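Local coordinates for SusD homolog (Bacteroides thetaiotaomicron VPI-5482, PDB 3IHV), which probably binds sugars at the outer membrane as a member of the SusD family, at residues Asn409-Ile423 / Leu442-Arg456. Sequence-based numbering, arbitrary orientation.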
loop_
_atom_site.group_PDB
_atom_site.type_symbol
_atom_site.label_atom_id
_atom_site.label_comp_id
_atom_site.label_asym_id
_atom_site.label_seq_id
_atom_site.Cartn_x
_atom_site.Cartn_y
_atom_site.Cartn_z
ATOM N N ASN A 409 8.539 -20.780 -4.018
ATOM C CA ASN A 409 8.455 -21.330 -5.379
ATOM C C ASN A 409 9.602 -20.815 -6.216
ATOM O O ASN A 409 10.173 -21.563 -6.993
ATOM C CB ASN A 409 7.107 -20.953 -5.993
ATOM C CG ASN A 409 6.925 -21.481 -7.381
ATOM O OD1 ASN A 409 7.036 -22.679 -7.618
ATOM N ND2 ASN A 409 6.570 -20.592 -8.306
ATOM N N GLU A 410 9.970 -19.548 -6.030
ATOM C CA GLU A 410 11.078 -18.990 -6.793
ATOM C C GLU A 410 12.405 -19.622 -6.376
ATOM O O GLU A 410 13.227 -20.038 -7.211
ATOM C CB GLU A 410 11.165 -17.476 -6.599
ATOM C CG GLU A 410 9.997 -16.680 -7.104
ATOM C CD GLU A 410 9.782 -16.733 -8.626
ATOM O OE1 GLU A 410 10.742 -17.066 -9.389
ATOM O OE2 GLU A 410 8.628 -16.424 -9.024
ATOM N N TRP A 411 12.624 -19.718 -5.065
ATOM C CA TRP A 411 13.880 -20.304 -4.565
ATOM C C TRP A 411 14.063 -21.795 -4.884
ATOM O O TRP A 411 15.133 -22.222 -5.389
ATOM C CB TRP A 411 13.961 -20.030 -3.070
ATOM C CG TRP A 411 14.958 -20.736 -2.325
ATOM C CD1 TRP A 411 16.224 -21.063 -2.715
ATOM C CD2 TRP A 411 14.839 -21.148 -0.958
ATOM N NE1 TRP A 411 16.864 -21.710 -1.703
ATOM C CE2 TRP A 411 16.045 -21.759 -0.606
ATOM C CE3 TRP A 411 13.822 -21.043 -0.004
ATOM C CZ2 TRP A 411 16.270 -22.307 0.664
ATOM C CZ3 TRP A 411 14.025 -21.584 1.251
ATOM C CH2 TRP A 411 15.258 -22.194 1.583
ATOM N N LYS A 412 13.013 -22.571 -4.624
ATOM C CA LYS A 412 13.043 -24.011 -4.835
ATOM C C LYS A 412 12.685 -24.439 -6.245
ATOM O O LYS A 412 12.781 -25.625 -6.540
ATOM C CB LYS A 412 12.034 -24.681 -3.910
ATOM C CG LYS A 412 12.069 -24.270 -2.435
ATOM C CD LYS A 412 13.192 -24.827 -1.719
ATOM C CE LYS A 412 12.937 -24.739 -0.208
ATOM N NZ LYS A 412 14.082 -25.324 0.537
ATOM N N HIS A 413 12.281 -23.499 -7.098
ATOM C CA HIS A 413 11.869 -23.798 -8.470
ATOM C C HIS A 413 10.721 -24.797 -8.505
ATOM O O HIS A 413 10.771 -25.803 -9.179
ATOM C CB HIS A 413 13.074 -24.317 -9.264
ATOM C CG HIS A 413 14.223 -23.366 -9.233
ATOM N ND1 HIS A 413 14.156 -22.114 -9.806
ATOM C CD2 HIS A 413 15.456 -23.470 -8.689
ATOM C CE1 HIS A 413 15.303 -21.486 -9.611
ATOM N NE2 HIS A 413 16.109 -22.289 -8.942
ATOM N N GLY A 414 9.661 -24.480 -7.786
ATOM C CA GLY A 414 8.516 -25.365 -7.699
ATOM C C GLY A 414 7.901 -25.246 -6.320
ATOM O O GLY A 414 8.597 -24.941 -5.361
ATOM N N PRO A 415 6.597 -25.479 -6.218
ATOM C CA PRO A 415 5.988 -25.350 -4.905
ATOM C C PRO A 415 6.212 -26.563 -4.017
ATOM O O PRO A 415 6.272 -27.686 -4.502
ATOM C CB PRO A 415 4.519 -25.219 -5.232
ATOM C CG PRO A 415 4.370 -26.052 -6.508
ATOM C CD PRO A 415 5.612 -25.763 -7.275
ATOM N N ASP A 416 6.360 -26.321 -2.726
ATOM C CA ASP A 416 6.410 -27.390 -1.733
ATOM C C ASP A 416 5.191 -27.259 -0.819
ATOM O O ASP A 416 4.332 -26.384 -1.029
ATOM C CB ASP A 416 7.712 -27.342 -0.937
ATOM C CG ASP A 416 7.895 -26.028 -0.167
ATOM O OD1 ASP A 416 6.911 -25.297 0.081
ATOM O OD2 ASP A 416 9.045 -25.701 0.147
ATOM N N ALA A 417 5.122 -28.124 0.198
ATOM C CA ALA A 417 4.001 -28.141 1.115
ATOM C C ALA A 417 3.787 -26.815 1.804
ATOM O O ALA A 417 2.654 -26.366 1.987
ATOM C CB ALA A 417 4.158 -29.309 2.172
ATOM N N GLU A 418 4.874 -26.179 2.224
ATOM C CA GLU A 418 4.749 -24.911 2.925
ATOM C C GLU A 418 4.197 -23.830 2.012
ATOM O O GLU A 418 3.356 -23.022 2.428
ATOM C CB GLU A 418 6.069 -24.482 3.531
ATOM C CG GLU A 418 6.439 -25.309 4.723
ATOM C CD GLU A 418 6.866 -26.718 4.388
ATOM O OE1 GLU A 418 7.674 -26.944 3.431
ATOM O OE2 GLU A 418 6.397 -27.625 5.116
ATOM N N ALA A 419 4.630 -23.848 0.759
ATOM C CA ALA A 419 4.114 -22.894 -0.233
ATOM C C ALA A 419 2.603 -23.112 -0.453
ATOM O O ALA A 419 1.826 -22.163 -0.403
ATOM C CB ALA A 419 4.859 -23.006 -1.523
ATOM N N TYR A 420 2.210 -24.353 -0.665
ATOM C CA TYR A 420 0.800 -24.671 -0.814
ATOM C C TYR A 420 -0.028 -24.314 0.415
ATOM O O TYR A 420 -1.121 -23.775 0.303
ATOM C CB TYR A 420 0.626 -26.147 -1.144
ATOM C CG TYR A 420 0.602 -26.452 -2.616
ATOM C CD1 TYR A 420 -0.527 -26.161 -3.356
ATOM C CD2 TYR A 420 1.672 -27.076 -3.254
ATOM C CE1 TYR A 420 -0.582 -26.471 -4.706
ATOM C CE2 TYR A 420 1.612 -27.401 -4.590
ATOM C CZ TYR A 420 0.487 -27.074 -5.306
ATOM O OH TYR A 420 0.385 -27.385 -6.630
ATOM N N ASN A 421 0.492 -24.619 1.603
ATOM C CA ASN A 421 -0.237 -24.326 2.826
ATOM C C ASN A 421 -0.478 -22.833 2.998
ATOM O O ASN A 421 -1.558 -22.428 3.445
ATOM C CB ASN A 421 0.464 -24.916 4.067
ATOM C CG ASN A 421 0.392 -26.439 4.134
ATOM O OD1 ASN A 421 -0.446 -27.081 3.492
ATOM N ND2 ASN A 421 1.282 -27.029 4.925
ATOM N N ALA A 422 0.511 -22.022 2.624
ATOM C CA ALA A 422 0.428 -20.566 2.789
ATOM C C ALA A 422 -0.617 -19.989 1.850
ATOM O O ALA A 422 -1.534 -19.262 2.298
ATOM C CB ALA A 422 1.798 -19.912 2.555
ATOM N N ILE A 423 -0.533 -20.347 0.572
ATOM C CA ILE A 423 -1.526 -19.863 -0.422
ATOM C C ILE A 423 -2.947 -20.429 -0.146
ATOM O O ILE A 423 -3.936 -19.690 -0.214
ATOM C CB ILE A 423 -1.092 -20.026 -1.905
ATOM C CG1 ILE A 423 -2.106 -19.265 -2.794
ATOM C CG2 ILE A 423 -0.941 -21.492 -2.326
ATOM C CD1 ILE A 423 -1.592 -18.852 -4.155
ATOM N N LEU A 442 -5.840 -24.423 -4.209
ATOM C CA LEU A 442 -5.063 -24.586 -5.425
ATOM C C LEU A 442 -4.746 -26.055 -5.469
ATOM O O LEU A 442 -4.292 -26.611 -4.457
ATOM C CB LEU A 442 -3.710 -23.866 -5.443
ATOM C CG LEU A 442 -3.559 -22.413 -5.819
ATOM C CD1 LEU A 442 -4.225 -21.597 -4.791
ATOM C CD2 LEU A 442 -2.062 -22.019 -5.925
ATOM N N PRO A 443 -4.936 -26.692 -6.635
ATOM C CA PRO A 443 -4.663 -28.087 -6.807
ATOM C C PRO A 443 -3.179 -28.424 -6.759
ATOM O O PRO A 443 -2.377 -27.609 -7.124
ATOM C CB PRO A 443 -5.175 -28.371 -8.218
ATOM C CG PRO A 443 -4.962 -27.134 -8.918
ATOM C CD PRO A 443 -5.299 -26.053 -7.921
ATOM N N GLN A 444 -2.873 -29.610 -6.242
ATOM C CA GLN A 444 -1.556 -30.207 -6.318
ATOM C C GLN A 444 -1.272 -30.436 -7.789
ATOM O O GLN A 444 -2.206 -30.486 -8.616
ATOM C CB GLN A 444 -1.510 -31.559 -5.613
ATOM C CG GLN A 444 -1.679 -31.481 -4.144
ATOM C CD GLN A 444 -0.556 -30.711 -3.472
ATOM O OE1 GLN A 444 0.595 -31.095 -3.549
ATOM N NE2 GLN A 444 -0.905 -29.650 -2.796
ATOM N N GLY A 445 0.004 -30.632 -8.114
ATOM C CA GLY A 445 0.398 -30.876 -9.488
ATOM C C GLY A 445 0.883 -29.672 -10.260
ATOM O O GLY A 445 1.286 -29.804 -11.425
ATOM N N LEU A 446 0.828 -28.492 -9.655
ATOM C CA LEU A 446 1.318 -27.285 -10.342
ATOM C C LEU A 446 2.839 -27.292 -10.333
ATOM O O LEU A 446 3.484 -27.857 -9.411
ATOM C CB LEU A 446 0.808 -26.029 -9.667
ATOM C CG LEU A 446 -0.692 -25.780 -9.632
ATOM C CD1 LEU A 446 -1.007 -24.636 -8.714
ATOM C CD2 LEU A 446 -1.252 -25.515 -11.029
ATOM N N ASP A 447 3.442 -26.688 -11.359
ATOM C CA ASP A 447 4.891 -26.610 -11.402
ATOM C C ASP A 447 5.349 -25.193 -11.164
ATOM O O ASP A 447 4.562 -24.303 -10.827
ATOM C CB ASP A 447 5.436 -27.189 -12.726
ATOM C CG ASP A 447 5.067 -26.332 -13.960
ATOM O OD1 ASP A 447 4.351 -25.293 -13.854
ATOM O OD2 ASP A 447 5.494 -26.712 -15.065
ATOM N N GLU A 448 6.634 -24.952 -11.312
ATOM C CA GLU A 448 7.129 -23.609 -11.052
ATOM C C GLU A 448 6.379 -22.508 -11.783
ATOM O O GLU A 448 6.013 -21.487 -11.192
ATOM C CB GLU A 448 8.617 -23.529 -11.353
ATOM C CG GLU A 448 9.198 -22.123 -11.120
ATOM C CD GLU A 448 10.660 -22.065 -11.436
ATOM O OE1 GLU A 448 11.246 -23.134 -11.685
ATOM O OE2 GLU A 448 11.214 -20.964 -11.468
ATOM N N THR A 449 6.133 -22.718 -13.063
ATOM C CA THR A 449 5.460 -21.710 -13.870
ATOM C C THR A 449 4.009 -21.510 -13.526
ATOM O O THR A 449 3.554 -20.374 -13.376
ATOM C CB THR A 449 5.549 -22.088 -15.332
ATOM O OG1 THR A 449 6.937 -22.154 -15.670
ATOM C CG2 THR A 449 4.832 -21.036 -16.205
ATOM N N SER A 450 3.272 -22.611 -13.395
ATOM C CA SER A 450 1.862 -22.498 -13.113
ATOM C C SER A 450 1.591 -22.049 -11.682
ATOM O O SER A 450 0.604 -21.357 -11.421
ATOM C CB SER A 450 1.126 -23.796 -13.484
ATOM O OG SER A 450 1.573 -24.915 -12.719
ATOM N N PHE A 451 2.452 -22.433 -10.742
ATOM C CA PHE A 451 2.274 -21.954 -9.361
ATOM C C PHE A 451 2.559 -20.457 -9.296
ATOM O O PHE A 451 1.835 -19.688 -8.632
ATOM C CB PHE A 451 3.173 -22.730 -8.417
ATOM C CG PHE A 451 2.856 -22.487 -6.989
ATOM C CD1 PHE A 451 1.930 -23.286 -6.334
ATOM C CD2 PHE A 451 3.511 -21.480 -6.294
ATOM C CE1 PHE A 451 1.644 -23.073 -4.978
ATOM C CE2 PHE A 451 3.256 -21.265 -4.958
ATOM C CZ PHE A 451 2.312 -22.052 -4.298
ATOM N N ARG A 452 3.574 -20.031 -10.023
ATOM C CA ARG A 452 3.910 -18.619 -10.111
ATOM C C ARG A 452 2.711 -17.805 -10.623
ATOM O O ARG A 452 2.346 -16.760 -10.042
ATOM C CB ARG A 452 5.113 -18.421 -11.008
ATOM C CG ARG A 452 5.437 -16.909 -11.199
ATOM C CD ARG A 452 6.566 -16.663 -12.147
ATOM N NE ARG A 452 7.813 -17.182 -11.657
ATOM C CZ ARG A 452 8.486 -18.202 -12.178
ATOM N NH1 ARG A 452 8.055 -18.858 -13.254
ATOM N NH2 ARG A 452 9.597 -18.587 -11.600
ATOM N N GLU A 453 2.074 -18.307 -11.688
ATOM C CA GLU A 453 0.918 -17.651 -12.289
ATOM C C GLU A 453 -0.212 -17.611 -11.279
ATOM O O GLU A 453 -0.867 -16.550 -11.120
ATOM C CB GLU A 453 0.498 -18.382 -13.583
ATOM N N ALA A 454 -0.410 -18.716 -10.539
ATOM C CA ALA A 454 -1.473 -18.767 -9.526
ATOM C C ALA A 454 -1.245 -17.773 -8.422
ATOM O O ALA A 454 -2.201 -17.093 -7.994
ATOM C CB ALA A 454 -1.622 -20.215 -8.907
ATOM N N VAL A 455 -0.009 -17.649 -7.963
ATOM C CA VAL A 455 0.280 -16.726 -6.843
ATOM C C VAL A 455 0.164 -15.273 -7.295
ATOM O O VAL A 455 -0.379 -14.422 -6.577
ATOM C CB VAL A 455 1.658 -16.932 -6.202
ATOM C CG1 VAL A 455 1.805 -16.012 -4.943
ATOM C CG2 VAL A 455 1.886 -18.356 -5.809
ATOM N N ARG A 456 0.624 -14.986 -8.500
ATOM C CA ARG A 456 0.498 -13.621 -9.036
ATOM C C ARG A 456 -0.980 -13.197 -9.159
ATOM O O ARG A 456 -1.353 -12.060 -8.808
ATOM C CB ARG A 456 1.281 -13.497 -10.340
ATOM C CG ARG A 456 2.773 -13.683 -10.104
ATOM C CD ARG A 456 3.598 -13.478 -11.355
ATOM N NE ARG A 456 5.042 -13.435 -11.093
ATOM C CZ ARG A 456 5.964 -13.196 -12.025
ATOM N NH1 ARG A 456 5.607 -12.950 -13.297
ATOM N NH2 ARG A 456 7.245 -13.194 -11.700
HETATM O O HOH W 1 7.156 -14.095 -8.873
HETATM O O HOH W 2 8.707 -26.873 -11.509
#
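Tyr420 lies between two unlike partners: Gln444 NE2 sits 3.4 Å above the centre of one ring face, and the edge of Phe451 meets the opposite face in a T-shaped stack, planes at 69°, while Pro443 O lies at the edge of the tyrosine ring, near its plane. Phe451 in turn carries Pro415 on one face, with CB 3.5 Å from the ring centroid in a CH-pi contact. Within the mainly helical SusD fold, Phe451 of helix 448-463 is a single knob set in a hole formed by Asn409, Ala419, Tyr420 and Ile423, spanning the turn between helices 397-412 and 417-430. With its CG anti to the backbone N (chi1 -169°), the flat ring reaches in beside small Ala419, while branched Ile423 also packs on Leu442 and Val455.

A tyrosine suits its place because its hydroxyl can both give and take: Tyr420 OH donates to Pro443 O at 2.8 Å, on a lone pair in the carbonyl plane. It also accepts from Leu446 N, tying down the loop before the helix. A leucine here would probably leave Pro443 O and Leu446 N without this shared partner and Phe451 without the ring face its edge meets.

Asn409 serves two neighbours: its CB and CG lie against Phe451, while ND2 gives an almost straight bond to Glu448 O, which also accepts from Arg452 N. Beyond it, Arg452 grips the Glu410 carboxylate side-on, NE to OE2 and NH2 to OE1. The positive guanidinium probably eases the closeness of Glu410 OE1 and Glu448 OE2, 4.4 Å apart, for Arg452 NH2 also reaches the anti lone pair of Glu448 OE2 at 2.9 Å.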